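Local atomic coordinates of HTH cro/C1-type domain-containing protein (Pseudomonas aeruginosa PAO1, PDB entry 7CSV), a protein that acts as an antitoxin and regulatory factor, recognising specific pseudopalindromic DNA motifs, and forms a dimer. Residues A[28-33]-A[61-66]; A[54-59]-A[69-74]; A[9-14]-A[75-80]. One frame throughout, in Å; residues are numbered along the deposited sequence.

Overall arrangement
The three contacts tie an all-helical chain together and follow one another through the fold. Interactions 1 and 2 share helix 53-63 and have centres about 11 Å apart; they touch where Leu30 meets Leu59 and where Thr65 reaches Trp70. Interactions 2 and 3 share the long helix 67-93, again with centres about 11 Å apart, and join through Pro11 against Gln74 and Ile14 against Leu73. Interactions 1 and 3 do not touch, their nearest atoms lying about 8 Å apart. Along the chain, both interaction 1 and interaction 2 are nested within the loop that interaction 3 closes. All three border the second subunit, so the packing of the helices adjoins the dimer interface.

Interaction 1: A[28-33]-A[61-66]; sequences AALARA and RYFDTS
Leu30 and Ala33 meet Tyr62 and Phe63 by apolar packing, and the polar grip lies just beyond the rings, at the hydroxyl of Thr65. Thr65 OG1 donates to Ser66 O at 2.9 Å, from above the carbonyl plane and 42° out of it, and it also receives a weak hydrogen bond from the indole N-H of Trp70. These bonds hold the short turn in which Asp64, with a positive phi of 58°, carries the chain out of helix 53-63 and Ser66 caps helix 67-93 through Phe69 N.

Before that turn, the two aromatic residues face helix 27-34. Leu30 uses a single methyl: with CG anti to the backbone N (chi1 176°), its CD1 touches both rings, 3.5 Å from Tyr62 CD2 and 3.7 Å from Phe63 CZ. Ala33 CB, one turn further along, meets the same side of the tyrosine further out, 3.4 Å from Tyr62 CE1 and close to CZ and the phenol oxygen as well. Helix 27-34 and the following helix 38-45 probably form the helix-turn-helix pair of this Cro/C1-type domain, so the contact backs the first helix of that pair with the end of helix 53-63.

The rings also pack on each other. Tyr62 CD2 stands 3.5 Å above the plane of the Phe63 ring and over its centre, while Phe63 CE2 lies at the edge of the tyrosine ring and in its plane. Phe19 and Leu15 of helix 11-23 add further apolar cover to Phe63, and Ile25 touches both rings. Glu95 and Leu97 of the second subunit pack on Tyr62 and Phe63, and Arg61 NE bonds to Ile94 O of that subunit.

Interaction 2: A[54-59]-A[69-74]; sequences DMAIRL and FWMNLQ
Leu59 lays its CB over one face of the Trp70 indole, and here the contact is tightest. The CB sits 3.7 Å from the centroid of the five-membered ring and only 17° off the ring normal, a CH-pi arrangement; Leu59 CB to Trp70 NE1 is 3.5 Å. The leucine CD1 continues across the same ring system to Trp70 CD2, the two side chains crossing at about a right angle. Phe69 CD2 stands 3.6 Å above the opposite face. Trp70 CG is anti to the carbonyl carbon (chi1 -63°), which swings the ring back along helix 67-93 to meet Leu59.

A turn away, buried Ala56 also packs closely, its CB 4.0 Å from Trp70 CB and 3.7 Å from Met71 CG, but the partly exposed Met71 marks the more open margin. The small alanine lies where the backbones come nearest in this antiparallel-leaning helix pair, whose short axes approach to 9.0 Å at 133°. Leu79 of the second subunit packs on Met71.

On the partly exposed far side of helix 53-63, Arg58 NE makes a straight salt bridge to Asp54 OD2, 2.9 Å away, and Arg58 NH1 pairs with Glu93 of the second subunit. The helix thus turns an apolar face to Trp70, while its side toward the second subunit combines these salt bridges with apolar packing such as Ile57 on Leu79. The contact joins helix 53-63, part of the helix-turn-helix region, to the long helix 67-93, which also borders the second subunit.

Between the segments, dispersion and CH-pi attraction do the binding; with Leu59 and Phe69 covering opposite faces, the indole is probably restricted in rotation, its weak N-H bond adding little.

Interaction 3: A[9-14]-A[75-80]; sequences IHPGEI and SEYSLA
Tyr77 reaches across from helix 67-93 to the chain just before and at the start of helix 11-23, and nearly everything in this contact touches its ring or its CB. His10 gives the aromatic partner: the imidazole presents its edge to the phenol face in a T-shaped (edge-to-face) pair, with centroids 4.7 Å apart and planes at 64°. The atom that leads is His10 CD2, 3.6 Å from Tyr77 CZ and set toward the rim of the ring. Nearer the tyrosine CB, backbone atoms take over: His10 CA lies 3.6 Å from Tyr77 CD1, and Ile9 O comes within 3.5 Å of Tyr77 CB. Pro11 CD completes this first shell, 3.8 Å from the same Tyr77 CB, its side chain crossing that of the tyrosine at about a right angle.

The imidazole is fixed by a hydrogen bond on its ND1 edge. His10 is the N-cap of helix 11-23: its ND1 accepts from Gly12 N at 2.9 Å, with an angle of 165° at the hydrogen and the donor close to the ring plane. CG anti to the backbone N (chi1 -162°) places the ring between the helix start and the tyrosine, and its turn about chi2 points ND1 at Gly12 and CD2 at Tyr77. Pro11 CD lies 3.2 Å above one face of the imidazole, which further limits its rotation.

Further out, Glu47 touches His10, while Ile51 and Gln74 pack on Pro11. Next to Tyr77, Glu76 OE2 bonds to Gln68 of the second subunit, as does Ser75 OG. The contact thus fastens the beginning of helix 11-23 to the flank of helix 67-93, continued by Ile14 on Leu73, with helix 67-93 also bordering the dimer partner.

Interaction 1: A[28-33]-A[61-66]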
ATOM      1  N   ALA A  28      10.910 -17.604  12.755  1.00 23.22           N
ATOM      2  CA  ALA A  28      10.148 -18.849  12.782  1.00 25.18           C
ATOM      3  C   ALA A  28       9.104 -18.842  13.889  1.00 21.28           C
ATOM      4  O   ALA A  28       7.968 -19.294  13.679  1.00 24.10           O
ATOM      5  CB  ALA A  28      11.094 -20.039  12.945  1.00 26.82           C
ATOM      6  N   ALA A  29       9.468 -18.350  15.078  1.00 16.92           N
ATOM      7  CA  ALA A  29       8.503 -18.245  16.166  1.00 20.93           C
ATOM      8  C   ALA A  29       7.376 -17.287  15.804  1.00 20.23           C
ATOM      9  O   ALA A  29       6.221 -17.499  16.193  1.00 20.34           O
ATOM     10  CB  ALA A  29       9.206 -17.794  17.446  1.00 21.11           C
ATOM     11  N   LEU A  30       7.697 -16.222  15.061  1.00 16.21           N
ATOM     12  CA  LEU A  30       6.653 -15.315  14.602  1.00 15.41           C
ATOM     13  C   LEU A  30       5.732 -16.004  13.606  1.00 13.70           C
ATOM     14  O   LEU A  30       4.508 -15.857  13.684  1.00 15.19           O
ATOM     15  CB  LEU A  30       7.270 -14.063  13.970  1.00 10.14           C
ATOM     16  CG  LEU A  30       6.247 -13.089  13.372  1.00  9.49           C
ATOM     17  CD1 LEU A  30       5.332 -12.546  14.446  1.00 12.49           C
ATOM     18  CD2 LEU A  30       6.932 -11.940  12.640  1.00 11.88           C
ATOM     19  N   ALA A  31       6.297 -16.780  12.672  1.00 14.34           N
ATOM     20  CA  ALA A  31       5.461 -17.482  11.703  1.00 13.61           C
ATOM     21  C   ALA A  31       4.500 -18.440  12.393  1.00 17.62           C
ATOM     22  O   ALA A  31       3.319 -18.514  12.034  1.00 15.12           O
ATOM     23  CB  ALA A  31       6.328 -18.227  10.694  1.00 17.55           C
ATOM     24  N   ARG A  32       4.988 -19.170  13.399  1.00 16.75           N
ATOM     25  CA  ARG A  32       4.133 -20.101  14.131  1.00 17.58           C
ATOM     26  C   ARG A  32       3.011 -19.377  14.859  1.00 16.15           C
ATOM     27  O   ARG A  32       1.897 -19.917  14.986  1.00 17.50           O
ATOM     28  CB  ARG A  32       4.981 -20.914  15.111  1.00 22.40           C
ATOM     29  CG  ARG A  32       5.745 -22.052  14.440  1.00 29.88           C
ATOM     30  CD  ARG A  32       6.359 -23.029  15.447  1.00 30.06           C
ATOM     31  NE  ARG A  32       7.262 -22.374  16.392  1.00 33.15           N
ATOM     32  CZ  ARG A  32       8.560 -22.169  16.182  1.00 29.05           C
ATOM     33  NH1 ARG A  32       9.127 -22.570  15.049  1.00 33.58           N
ATOM     34  NH2 ARG A  32       9.295 -21.564  17.109  1.00 33.68           N
ATOM     35  N   ALA A  33       3.277 -18.158  15.338  1.00 13.12           N
ATOM     36  CA  ALA A  33       2.265 -17.392  16.053  1.00 12.56           C
ATOM     37  C   ALA A  33       1.250 -16.787  15.103  1.00 12.22           C
ATOM     38  O   ALA A  33       0.065 -16.671  15.441  1.00 12.74           O
ATOM     39  CB  ALA A  33       2.918 -16.299  16.901  1.00 14.95           C
ATOM     40  N   ARG A  61      -2.630  -7.680  14.502  1.00 11.85           N
ATOM     41  CA  ARG A  61      -3.231  -8.482  15.563  1.00 12.82           C
ATOM     42  C   ARG A  61      -2.183  -8.970  16.554  1.00 12.98           C
ATOM     43  O   ARG A  61      -2.395  -8.928  17.773  1.00 15.12           O
ATOM     44  CB  ARG A  61      -3.970  -9.671  14.945  1.00  9.39           C
ATOM     45  CG  ARG A  61      -4.405 -10.748  15.942  1.00 15.89           C
ATOM     46  CD  ARG A  61      -5.645 -10.354  16.693  1.00 14.26           C
ATOM     47  NE  ARG A  61      -6.151 -11.478  17.486  1.00 12.29           N
ATOM     48  CZ  ARG A  61      -7.079 -11.365  18.431  1.00 26.03           C
ATOM     49  NH1 ARG A  61      -7.609 -10.180  18.706  1.00 21.99           N
ATOM     50  NH2 ARG A  61      -7.472 -12.441  19.105  1.00 21.69           N
ATOM     51  N   TYR A  62      -1.052  -9.452  16.052  1.00  9.96           N
ATOM     52  CA  TYR A  62      -0.059 -10.048  16.937  1.00 12.68           C
ATOM     53  C   TYR A  62       0.648  -8.989  17.772  1.00 12.66           C
ATOM     54  O   TYR A  62       0.851  -9.165  18.977  1.00 13.81           O
ATOM     55  CB  TYR A  62       0.950 -10.841  16.120  1.00 10.68           C
ATOM     56  CG  TYR A  62       1.865 -11.665  16.985  1.00 10.77           C
ATOM     57  CD1 TYR A  62       1.354 -12.652  17.808  1.00 13.82           C
ATOM     58  CD2 TYR A  62       3.227 -11.439  16.990  1.00 11.64           C
ATOM     59  CE1 TYR A  62       2.184 -13.407  18.609  1.00 15.90           C
ATOM     60  CE2 TYR A  62       4.071 -12.184  17.786  1.00 13.61           C
ATOM     61  CZ  TYR A  62       3.541 -13.169  18.595  1.00 14.78           C
ATOM     62  OH  TYR A  62       4.379 -13.917  19.395  1.00 19.06           O
ATOM     63  N   PHE A  63       1.054  -7.887  17.147  1.00  9.77           N
ATOM     64  CA  PHE A  63       1.906  -6.913  17.816  1.00 13.46           C
ATOM     65  C   PHE A  63       1.164  -5.690  18.356  1.00 14.69           C
ATOM     66  O   PHE A  63       1.820  -4.717  18.742  1.00 15.21           O
ATOM     67  CB  PHE A  63       3.004  -6.449  16.857  1.00 12.05           C
ATOM     68  CG  PHE A  63       4.063  -7.471  16.618  1.00 12.50           C
ATOM     69  CD1 PHE A  63       4.795  -7.989  17.682  1.00 14.47           C
ATOM     70  CD2 PHE A  63       4.356  -7.900  15.333  1.00 12.08           C
ATOM     71  CE1 PHE A  63       5.786  -8.926  17.477  1.00 12.55           C
ATOM     72  CE2 PHE A  63       5.356  -8.844  15.114  1.00 15.32           C
ATOM     73  CZ  PHE A  63       6.075  -9.360  16.193  1.00 15.13           C
ATOM     74  N   ASP A  64      -0.171  -5.704  18.399  1.00 11.42           N
ATOM     75  CA  ASP A  64      -0.946  -4.556  18.879  1.00 11.65           C
ATOM     76  C   ASP A  64      -0.647  -3.285  18.076  1.00 12.75           C
ATOM     77  O   ASP A  64      -0.301  -2.241  18.629  1.00 12.21           O
ATOM     78  CB  ASP A  64      -0.699  -4.303  20.374  1.00 14.41           C
ATOM     79  CG  ASP A  64      -1.481  -5.238  21.267  1.00 19.42           C
ATOM     80  OD1 ASP A  64      -2.377  -5.954  20.773  1.00 24.21           O
ATOM     81  OD2 ASP A  64      -1.204  -5.249  22.483  1.00 25.86           O
ATOM     82  N   THR A  65      -0.755  -3.379  16.759  1.00 11.30           N
ATOM     83  CA  THR A  65      -0.697  -2.198  15.906  1.00 12.44           C
ATOM     84  C   THR A  65      -1.921  -2.198  15.006  1.00 13.59           C
ATOM     85  O   THR A  65      -2.637  -3.195  14.901  1.00 12.43           O
ATOM     86  CB  THR A  65       0.559  -2.160  15.026  1.00 11.20           C
ATOM     87  OG1 THR A  65       0.448  -3.161  14.004  1.00 13.43           O
ATOM     88  CG2 THR A  65       1.821  -2.384  15.834  1.00 11.05           C
ATOM     89  N   SER A  66      -2.151  -1.076  14.329  1.00 11.88           N
ATOM     90  CA  SER A  66      -3.103  -1.129  13.236  1.00  9.71           C
ATOM     91  C   SER A  66      -2.503  -1.926  12.082  1.00 12.13           C
ATOM     92  O   SER A  66      -1.283  -2.075  11.961  1.00  9.43           O
ATOM     93  CB  SER A  66      -3.475   0.279  12.767  1.00 11.91           C
ATOM     94  OG  SER A  66      -2.384   0.858  12.061  1.00 13.89           O
TER

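Interaction 2: A[54-59]-A[69-74]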
ATOM      1  N   ASP A  54      -3.303  -9.307   3.982  1.00 10.16           N
ATOM      2  CA  ASP A  54      -3.568 -10.365   4.954  1.00 11.23           C
ATOM      3  C   ASP A  54      -2.473 -10.403   6.006  1.00  9.27           C
ATOM      4  O   ASP A  54      -2.757 -10.474   7.203  1.00 10.26           O
ATOM      5  CB  ASP A  54      -3.693 -11.708   4.229  1.00 13.24           C
ATOM      6  CG  ASP A  54      -4.026 -12.859   5.156  1.00 19.02           C
ATOM      7  OD1 ASP A  54      -5.222 -13.055   5.447  1.00 21.81           O
ATOM      8  OD2 ASP A  54      -3.090 -13.579   5.561  1.00 22.57           O
ATOM      9  N   MET A  55      -1.212 -10.260   5.577  1.00  8.87           N
ATOM     10  CA  MET A  55      -0.102 -10.267   6.525  1.00 10.11           C
ATOM     11  C   MET A  55      -0.132  -9.045   7.432  1.00  9.20           C
ATOM     12  O   MET A  55       0.259  -9.130   8.598  1.00 11.12           O
ATOM     13  CB  MET A  55       1.232 -10.327   5.773  1.00  9.92           C
ATOM     14  CG  MET A  55       1.762 -11.742   5.601  1.00 22.03           C
ATOM     15  SD  MET A  55       2.136 -12.592   7.158  1.00 22.77           S
ATOM     16  CE  MET A  55       3.045 -11.365   8.053  1.00 15.13           C
ATOM     17  N   ALA A  56      -0.558  -7.890   6.905  1.00  9.54           N
ATOM     18  CA  ALA A  56      -0.649  -6.688   7.729  1.00  6.56           C
ATOM     19  C   ALA A  56      -1.676  -6.854   8.831  1.00  9.70           C
ATOM     20  O   ALA A  56      -1.485  -6.368   9.953  1.00 10.32           O
ATOM     21  CB  ALA A  56      -1.017  -5.481   6.869  1.00  9.75           C
ATOM     22  N   ILE A  57      -2.795  -7.499   8.514  1.00  8.34           N
ATOM     23  CA  ILE A  57      -3.800  -7.761   9.546  1.00  9.47           C
ATOM     24  C   ILE A  57      -3.242  -8.711  10.603  1.00  9.96           C
ATOM     25  O   ILE A  57      -3.445  -8.508  11.809  1.00  9.87           O
ATOM     26  CB  ILE A  57      -5.089  -8.300   8.902  1.00  8.26           C
ATOM     27  CG1 ILE A  57      -5.722  -7.229   8.001  1.00 10.91           C
ATOM     28  CG2 ILE A  57      -6.095  -8.745   9.974  1.00  8.79           C
ATOM     29  CD1 ILE A  57      -6.820  -7.763   7.097  1.00 11.00           C
ATOM     30  N   ARG A  58      -2.502  -9.740  10.178  1.00  8.92           N
ATOM     31  CA  ARG A  58      -1.903 -10.673  11.129  1.00  9.48           C
ATOM     32  C   ARG A  58      -0.881  -9.980  12.022  1.00  8.95           C
ATOM     33  O   ARG A  58      -0.878 -10.174  13.239  1.00  9.16           O
ATOM     34  CB  ARG A  58      -1.268 -11.855  10.394  1.00 11.40           C
ATOM     35  CG  ARG A  58      -2.256 -12.660   9.577  1.00 12.00           C
ATOM     36  CD  ARG A  58      -1.631 -13.870   8.914  1.00 13.81           C
ATOM     37  NE  ARG A  58      -2.663 -14.619   8.197  1.00 18.87           N
ATOM     38  CZ  ARG A  58      -3.387 -15.610   8.715  1.00 20.15           C
ATOM     39  NH1 ARG A  58      -3.191 -16.027   9.965  1.00 14.87           N
ATOM     40  NH2 ARG A  58      -4.316 -16.197   7.977  1.00 23.81           N
ATOM     41  N   LEU A  59      -0.004  -9.162  11.436  1.00  8.55           N
ATOM     42  CA  LEU A  59       1.001  -8.479  12.239  1.00  8.95           C
ATOM     43  C   LEU A  59       0.365  -7.472  13.182  1.00 12.26           C
ATOM     44  O   LEU A  59       0.795  -7.333  14.334  1.00 14.03           O
ATOM     45  CB  LEU A  59       2.008  -7.785  11.321  1.00  8.29           C
ATOM     46  CG  LEU A  59       2.942  -8.699  10.558  1.00 10.17           C
ATOM     47  CD1 LEU A  59       3.542  -7.955   9.356  1.00 10.70           C
ATOM     48  CD2 LEU A  59       4.053  -9.181  11.496  1.00 12.99           C
ATOM     49  N   PHE A  69      -0.523   0.509   9.806  1.00 10.39           N
ATOM     50  CA  PHE A  69       0.875   0.767  10.152  1.00 11.59           C
ATOM     51  C   PHE A  69       1.803   0.004   9.221  1.00 10.45           C
ATOM     52  O   PHE A  69       2.732   0.577   8.638  1.00 10.35           O
ATOM     53  CB  PHE A  69       1.136   0.378  11.614  1.00 11.41           C
ATOM     54  CG  PHE A  69       2.601   0.390  12.006  1.00 11.25           C
ATOM     55  CD1 PHE A  69       3.244   1.586  12.332  1.00 12.91           C
ATOM     56  CD2 PHE A  69       3.328  -0.789  12.055  1.00 11.19           C
ATOM     57  CE1 PHE A  69       4.594   1.590  12.701  1.00 13.59           C
ATOM     58  CE2 PHE A  69       4.672  -0.799  12.425  1.00 11.30           C
ATOM     59  CZ  PHE A  69       5.304   0.392  12.751  1.00 13.92           C
ATOM     60  N   TRP A  70       1.533  -1.294   9.038  1.00  7.99           N
ATOM     61  CA  TRP A  70       2.372  -2.120   8.177  1.00  8.26           C
ATOM     62  C   TRP A  70       2.166  -1.791   6.712  1.00  8.29           C
ATOM     63  O   TRP A  70       3.127  -1.796   5.939  1.00 10.93           O
ATOM     64  CB  TRP A  70       2.087  -3.596   8.435  1.00 10.24           C
ATOM     65  CG  TRP A  70       2.443  -3.941   9.824  1.00  9.23           C
ATOM     66  CD1 TRP A  70       1.598  -4.026  10.885  1.00 10.19           C
ATOM     67  CD2 TRP A  70       3.755  -4.171  10.329  1.00 10.62           C
ATOM     68  NE1 TRP A  70       2.299  -4.335  12.021  1.00 10.84           N
ATOM     69  CE2 TRP A  70       3.627  -4.429  11.713  1.00 12.79           C
ATOM     70  CE3 TRP A  70       5.023  -4.209   9.745  1.00 14.03           C
ATOM     71  CZ2 TRP A  70       4.725  -4.715  12.526  1.00 15.47           C
ATOM     72  CZ3 TRP A  70       6.116  -4.490  10.556  1.00 17.49           C
ATOM     73  CH2 TRP A  70       5.957  -4.747  11.928  1.00 16.15           C
ATOM     74  N   MET A  71       0.925  -1.520   6.304  1.00  8.72           N
ATOM     75  CA  MET A  71       0.695  -1.208   4.901  1.00  8.33           C
ATOM     76  C   MET A  71       1.303   0.133   4.546  1.00  9.71           C
ATOM     77  O   MET A  71       1.708   0.335   3.397  1.00  9.99           O
ATOM     78  CB  MET A  71      -0.791  -1.201   4.572  1.00  9.24           C
ATOM     79  CG  MET A  71      -1.421  -2.582   4.670  1.00 10.80           C
ATOM     80  SD  MET A  71      -0.749  -3.828   3.565  1.00 17.66           S
ATOM     81  CE  MET A  71      -1.564  -3.356   2.035  1.00 24.52           C
ATOM     82  N   ASN A  72       1.358   1.057   5.509  1.00  9.76           N
ATOM     83  CA  ASN A  72       1.991   2.350   5.247  1.00 11.46           C
ATOM     84  C   ASN A  72       3.494   2.190   5.063  1.00 11.93           C
ATOM     85  O   ASN A  72       4.096   2.854   4.210  1.00 11.85           O
ATOM     86  CB  ASN A  72       1.689   3.333   6.386  1.00 11.53           C
ATOM     87  CG  ASN A  72       0.234   3.810   6.404  1.00 15.88           C
ATOM     88  OD1 ASN A  72      -0.500   3.678   5.414  1.00 17.31           O
ATOM     89  ND2 ASN A  72      -0.181   4.378   7.536  1.00 12.13           N
ATOM     90  N   LEU A  73       4.125   1.305   5.848  1.00 12.38           N
ATOM     91  CA  LEU A  73       5.543   1.029   5.627  1.00 12.64           C
ATOM     92  C   LEU A  73       5.758   0.399   4.261  1.00 11.30           C
ATOM     93  O   LEU A  73       6.716   0.734   3.549  1.00 11.89           O
ATOM     94  CB  LEU A  73       6.081   0.104   6.715  1.00 10.70           C
ATOM     95  CG  LEU A  73       6.076   0.647   8.142  1.00 12.73           C
ATOM     96  CD1 LEU A  73       6.541  -0.435   9.109  1.00 12.46           C
ATOM     97  CD2 LEU A  73       6.963   1.886   8.228  1.00 11.60           C
ATOM     98  N   GLN A  74       4.861  -0.505   3.873  1.00  9.28           N
ATOM     99  CA  GLN A  74       4.972  -1.151   2.573  1.00  9.76           C
ATOM    100  C   GLN A  74       4.805  -0.146   1.444  1.00  9.34           C
ATOM    101  O   GLN A  74       5.566  -0.164   0.468  1.00 12.73           O
ATOM    102  CB  GLN A  74       3.930  -2.265   2.459  1.00 11.65           C
ATOM    103  CG  GLN A  74       3.946  -2.957   1.094  1.00  9.56           C
ATOM    104  CD  GLN A  74       5.239  -3.676   0.836  1.00 10.13           C
ATOM    105  OE1 GLN A  74       5.807  -4.304   1.731  1.00 11.81           O
ATOM    106  NE2 GLN A  74       5.739  -3.579  -0.398  1.00 17.69           N
TER

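Interaction 3: A[9-14]-A[75-80]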
ATOM      1  N   ILE A   9      13.191   1.903   2.422  1.00 15.64           N
ATOM      2  CA  ILE A   9      13.364   1.155   3.657  1.00 17.58           C
ATOM      3  C   ILE A   9      12.357   0.022   3.631  1.00 14.64           C
ATOM      4  O   ILE A   9      11.147   0.266   3.674  1.00 16.81           O
ATOM      5  CB  ILE A   9      13.152   2.028   4.898  1.00 17.95           C
ATOM      6  CG1 ILE A   9      14.218   3.116   4.978  1.00 21.50           C
ATOM      7  CG2 ILE A   9      13.181   1.175   6.158  1.00 19.14           C
ATOM      8  CD1 ILE A   9      14.209   3.821   6.294  1.00 25.19           C
ATOM      9  N   HIS A  10      12.851  -1.204   3.572  1.00 15.03           N
ATOM     10  CA  HIS A  10      11.948  -2.343   3.511  1.00 16.66           C
ATOM     11  C   HIS A  10      11.214  -2.532   4.837  1.00 14.23           C
ATOM     12  O   HIS A  10      11.814  -2.401   5.909  1.00 15.67           O
ATOM     13  CB  HIS A  10      12.707  -3.613   3.156  1.00 16.61           C
ATOM     14  CG  HIS A  10      11.820  -4.704   2.659  1.00 12.24           C
ATOM     15  ND1 HIS A  10      11.077  -5.493   3.509  1.00 12.27           N
ATOM     16  CD2 HIS A  10      11.530  -5.121   1.405  1.00 14.78           C
ATOM     17  CE1 HIS A  10      10.372  -6.355   2.799  1.00 12.76           C
ATOM     18  NE2 HIS A  10      10.633  -6.153   1.518  1.00 12.24           N
ATOM     19  N   PRO A  11       9.915  -2.845   4.796  1.00 12.60           N
ATOM     20  CA  PRO A  11       9.181  -3.102   6.042  1.00 13.15           C
ATOM     21  C   PRO A  11       9.808  -4.181   6.897  1.00 13.56           C
ATOM     22  O   PRO A  11       9.660  -4.141   8.123  1.00 13.92           O
ATOM     23  CB  PRO A  11       7.794  -3.539   5.554  1.00 16.33           C
ATOM     24  CG  PRO A  11       7.671  -2.953   4.184  1.00 13.86           C
ATOM     25  CD  PRO A  11       9.046  -2.895   3.605  1.00 12.86           C
ATOM     26  N   GLY A  12      10.476  -5.159   6.289  1.00 12.93           N
ATOM     27  CA  GLY A  12      11.092  -6.219   7.069  1.00 13.60           C
ATOM     28  C   GLY A  12      12.201  -5.720   7.965  1.00 17.46           C
ATOM     29  O   GLY A  12      12.461  -6.301   9.021  1.00 15.39           O
ATOM     30  N   GLU A  13      12.855  -4.625   7.573  1.00 14.83           N
ATOM     31  CA  GLU A  13      13.864  -4.027   8.438  1.00 16.29           C
ATOM     32  C   GLU A  13      13.245  -3.509   9.730  1.00 15.81           C
ATOM     33  O   GLU A  13      13.810  -3.690  10.817  1.00 15.21           O
ATOM     34  CB  GLU A  13      14.578  -2.910   7.682  1.00 19.38           C
ATOM     35  CG  GLU A  13      15.577  -2.116   8.494  1.00 23.07           C
ATOM     36  CD  GLU A  13      16.248  -1.053   7.643  1.00 24.64           C
ATOM     37  OE1 GLU A  13      16.369   0.099   8.100  1.00 32.67           O
ATOM     38  OE2 GLU A  13      16.627  -1.366   6.497  1.00 27.05           O
ATOM     39  N   ILE A  14      12.084  -2.860   9.631  1.00 12.75           N
ATOM     40  CA  ILE A  14      11.390  -2.384  10.823  1.00 14.81           C
ATOM     41  C   ILE A  14      10.842  -3.554  11.630  1.00 13.82           C
ATOM     42  O   ILE A  14      10.859  -3.530  12.869  1.00 13.59           O
ATOM     43  CB  ILE A  14      10.285  -1.393  10.421  1.00 16.79           C
ATOM     44  CG1 ILE A  14      10.940  -0.106   9.897  1.00 20.93           C
ATOM     45  CG2 ILE A  14       9.316  -1.132  11.577  1.00 18.90           C
ATOM     46  CD1 ILE A  14       9.990   1.006   9.632  1.00 29.16           C
ATOM     47  N   SER A  75       3.811   0.733   1.551  1.00  9.49           N
ATOM     48  CA  SER A  75       3.596   1.700   0.483  1.00 10.87           C
ATOM     49  C   SER A  75       4.787   2.637   0.351  1.00 12.86           C
ATOM     50  O   SER A  75       5.184   2.996  -0.768  1.00 11.77           O
ATOM     51  CB  SER A  75       2.319   2.491   0.731  1.00 11.96           C
ATOM     52  OG  SER A  75       2.426   3.274   1.890  1.00 17.76           O
ATOM     53  N   GLU A  76       5.375   3.054   1.477  1.00  9.40           N
ATOM     54  CA  GLU A  76       6.565   3.900   1.368  1.00  9.88           C
ATOM     55  C   GLU A  76       7.671   3.183   0.603  1.00 12.54           C
ATOM     56  O   GLU A  76       8.296   3.772  -0.286  1.00 10.28           O
ATOM     57  CB  GLU A  76       7.061   4.336   2.749  1.00 10.25           C
ATOM     58  CG  GLU A  76       8.367   5.189   2.695  1.00 12.23           C
ATOM     59  CD  GLU A  76       8.157   6.637   2.278  1.00 14.33           C
ATOM     60  OE1 GLU A  76       9.170   7.377   2.183  1.00 13.47           O
ATOM     61  OE2 GLU A  76       7.004   7.063   2.048  1.00 15.80           O
ATOM     62  N   TYR A  77       7.897   1.898   0.909  1.00 10.46           N
ATOM     63  CA  TYR A  77       8.932   1.128   0.219  1.00 12.00           C
ATOM     64  C   TYR A  77       8.622   1.002  -1.266  1.00 10.29           C
ATOM     65  O   TYR A  77       9.495   1.216  -2.121  1.00 10.61           O
ATOM     66  CB  TYR A  77       9.064  -0.265   0.857  1.00  9.75           C
ATOM     67  CG  TYR A  77       9.961  -1.195   0.058  1.00 10.30           C
ATOM     68  CD1 TYR A  77      11.348  -1.157   0.200  1.00 11.90           C
ATOM     69  CD2 TYR A  77       9.419  -2.108  -0.843  1.00 14.37           C
ATOM     70  CE1 TYR A  77      12.172  -2.015  -0.543  1.00 13.47           C
ATOM     71  CE2 TYR A  77      10.222  -2.961  -1.581  1.00 15.06           C
ATOM     72  CZ  TYR A  77      11.592  -2.917  -1.429  1.00 15.61           C
ATOM     73  OH  TYR A  77      12.366  -3.784  -2.167  1.00 18.07           O
ATOM     74  N   SER A  78       7.381   0.641  -1.596  1.00  9.04           N
ATOM     75  CA  SER A  78       7.017   0.487  -3.003  1.00 11.15           C
ATOM     76  C   SER A  78       7.118   1.813  -3.743  1.00 10.49           C
ATOM     77  O   SER A  78       7.541   1.856  -4.907  1.00 11.53           O
ATOM     78  CB  SER A  78       5.608  -0.077  -3.126  1.00 11.96           C
ATOM     79  OG  SER A  78       5.566  -1.393  -2.618  1.00 15.75           O
ATOM     80  N   LEU A  79       6.722   2.907  -3.088  1.00 10.64           N
ATOM     81  CA  LEU A  79       6.846   4.209  -3.742  1.00 10.53           C
ATOM     82  C   LEU A  79       8.302   4.578  -3.953  1.00 11.05           C
ATOM     83  O   LEU A  79       8.662   5.138  -5.002  1.00 11.66           O
ATOM     84  CB  LEU A  79       6.147   5.288  -2.922  1.00  9.41           C
ATOM     85  CG  LEU A  79       4.624   5.296  -3.054  1.00 11.81           C
ATOM     86  CD1 LEU A  79       4.016   6.295  -2.074  1.00 13.42           C
ATOM     87  CD2 LEU A  79       4.202   5.619  -4.501  1.00 12.58           C
ATOM     88  N   ALA A  80       9.159   4.286  -2.973  1.00  9.32           N
ATOM     89  CA  ALA A  80      10.568   4.661  -3.114  1.00 11.65           C
ATOM     90  C   ALA A  80      11.213   3.925  -4.281  1.00 10.50           C
ATOM     91  O   ALA A  80      11.930   4.518  -5.097  1.00 11.79           O
ATOM     92  CB  ALA A  80      11.318   4.383  -1.814  1.00 12.30           C
TER